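Local coordinates for protein pectinesterase inhibitor 1 (Arabidopsis thaliana, PDB 1X91) that inhibits plant pectin methylesterase, an activity that requires its N-terminal alpha-hairpin extension, at residues K39-S44 / C140-V145. The protein carries 1 engineered substitution. Sequence-based numbering, arbitrary orientation.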
loop_
_atom_site.group_PDB
_atom_site.type_symbol
_atom_site.label_atom_id
_atom_site.label_comp_id
_atom_site.label_asym_id
_atom_site.label_seq_id
_atom_site.Cartn_x
_atom_site.Cartn_y
_atom_site.Cartn_z
ATOM N N LYS A 39 -5.142 6.842 9.732
ATOM C CA LYS A 39 -6.151 7.195 8.725
ATOM C C LYS A 39 -5.479 7.924 7.564
ATOM O O LYS A 39 -5.765 7.603 6.377
ATOM C CB LYS A 39 -7.241 8.034 9.378
ATOM C CG LYS A 39 -8.229 8.658 8.431
ATOM C CD LYS A 39 -8.895 7.657 7.556
ATOM C CE LYS A 39 -10.208 8.195 6.917
ATOM N NZ LYS A 39 -10.054 9.212 5.865
ATOM N N THR A 40 -4.586 8.875 7.832
ATOM C CA THR A 40 -3.979 9.558 6.669
ATOM C C THR A 40 -3.092 8.624 5.889
ATOM O O THR A 40 -3.001 8.767 4.665
ATOM C CB THR A 40 -3.236 10.856 6.979
ATOM O OG1 THR A 40 -2.239 10.594 7.966
ATOM C CG2 THR A 40 -4.150 11.943 7.551
ATOM N N THR A 41 -2.475 7.650 6.513
ATOM C CA THR A 41 -1.666 6.678 5.816
ATOM C C THR A 41 -2.516 5.790 4.920
ATOM O O THR A 41 -2.157 5.537 3.777
ATOM C CB THR A 41 -0.810 5.869 6.792
ATOM O OG1 THR A 41 0.035 6.755 7.581
ATOM C CG2 THR A 41 0.132 4.966 6.036
ATOM N N LEU A 42 -3.609 5.294 5.469
ATOM C CA LEU A 42 -4.567 4.532 4.671
ATOM C C LEU A 42 -5.075 5.351 3.484
ATOM O O LEU A 42 -5.234 4.810 2.368
ATOM C CB LEU A 42 -5.703 3.986 5.539
ATOM C CG LEU A 42 -5.397 2.816 6.422
ATOM C CD1 LEU A 42 -6.690 2.385 7.138
ATOM C CD2 LEU A 42 -4.839 1.649 5.626
ATOM N N ASP A 43 -5.365 6.616 3.693
ATOM C CA ASP A 43 -5.837 7.459 2.599
ATOM C C ASP A 43 -4.836 7.453 1.475
ATOM O O ASP A 43 -5.194 7.288 0.312
ATOM C CB ASP A 43 -6.052 8.893 3.086
ATOM C CG ASP A 43 -7.257 9.067 4.006
ATOM O OD1 ASP A 43 -8.191 8.206 4.054
ATOM O OD2 ASP A 43 -7.379 10.135 4.695
ATOM N N SER A 44 -3.557 7.639 1.783
ATOM C CA SER A 44 -2.570 7.713 0.711
ATOM C C SER A 44 -2.468 6.385 -0.010
ATOM O O SER A 44 -2.256 6.312 -1.247
ATOM C CB SER A 44 -1.201 8.100 1.302
ATOM O OG SER A 44 -1.219 9.437 1.828
ATOM N N CYS A 140 1.913 0.332 3.130
ATOM C CA CYS A 140 1.334 -0.721 3.993
ATOM C C CYS A 140 2.239 -1.044 5.164
ATOM O O CYS A 140 1.746 -1.254 6.284
ATOM C CB CYS A 140 0.980 -2.001 3.216
ATOM S SG CYS A 140 -0.343 -1.890 2.004
ATOM N N GLY A 141 3.541 -1.084 4.924
ATOM C CA GLY A 141 4.507 -1.363 5.990
ATOM C C GLY A 141 4.414 -0.330 7.104
ATOM O O GLY A 141 4.399 -0.701 8.279
ATOM N N ILE A 142 4.256 0.945 6.750
ATOM C CA ILE A 142 4.070 2.003 7.724
ATOM C C ILE A 142 2.758 1.795 8.490
ATOM O O ILE A 142 2.697 1.893 9.712
ATOM C CB ILE A 142 4.125 3.411 7.057
ATOM C CG1 ILE A 142 5.507 3.675 6.464
ATOM C CG2 ILE A 142 3.770 4.476 8.082
ATOM C CD1 ILE A 142 5.598 4.873 5.540
ATOM N N ALA A 143 1.670 1.494 7.769
ATOM C CA ALA A 143 0.373 1.298 8.387
ATOM C C ALA A 143 0.383 0.084 9.341
ATOM O O ALA A 143 -0.370 0.050 10.290
ATOM C CB ALA A 143 -0.708 1.087 7.304
ATOM N N LEU A 144 1.162 -0.942 9.048
ATOM C CA LEU A 144 1.257 -2.097 9.927
ATOM C C LEU A 144 1.919 -1.735 11.237
ATOM O O LEU A 144 1.476 -2.170 12.309
ATOM C CB LEU A 144 2.056 -3.223 9.255
ATOM C CG LEU A 144 1.390 -3.928 8.056
ATOM C CD1 LEU A 144 2.380 -4.897 7.457
ATOM C CD2 LEU A 144 0.140 -4.599 8.573
ATOM N N VAL A 145 2.926 -0.906 11.176
ATOM C CA VAL A 145 3.594 -0.501 12.397
ATOM C C VAL A 145 2.655 0.367 13.245
ATOM O O VAL A 145 2.494 0.148 14.445
ATOM C CB VAL A 145 4.902 0.252 12.062
ATOM C CG1 VAL A 145 5.593 0.737 13.352
ATOM C CG2 VAL A 145 5.839 -0.628 11.317
#
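Ile142 is the first residue of 140-145 to reach across to 39-44, and it does so with its gamma branch: CG2 of Ile142 lies 4.2 Å from CG2 of Thr41, one methyl against another. A beta-branched residue suits this place because its CG2 can meet the neighbouring helix close to the backbone; the side chain also touches Thr15 in a loop and Phe20 and Cys21 on helix 18-27, in the N-terminal part of the chain.

One residue on, Ala143 and Thr41 have the nearest pair of CA atoms between the segments, 6.3 Å apart. The segments belong to helices 34-62 and 127-149 of the four-helix bundle that forms the body of pectin methylesterase inhibitors, and they run nearly antiparallel, at 159°, with their axes 9.5 Å apart. A small residue suits so short a CA separation: the single methyl of Ala143 fits between the backbones, with CB 4.2 Å from CG2 of Thr41, a methyl that also lies near the backbone N of Ala143. Thr41 can present carbon here because its chi1 of -57° sets CG2 anti to the backbone N and tucks OG1 beside that N, where the hydroxyl hydrogen-bonds to Leu37 O one turn earlier. The polar atom of a buried threonine is thus satisfied within its own helix.

Leu42 reaches the same alanine from the next position, more loosely, with its CD2 4.5 Å from CB of Ala143. Its longer, branched chain also touches Phe90 of helix 66-94 and Met101 of helix 98-119, so this leucine meets all three other helices of the bundle.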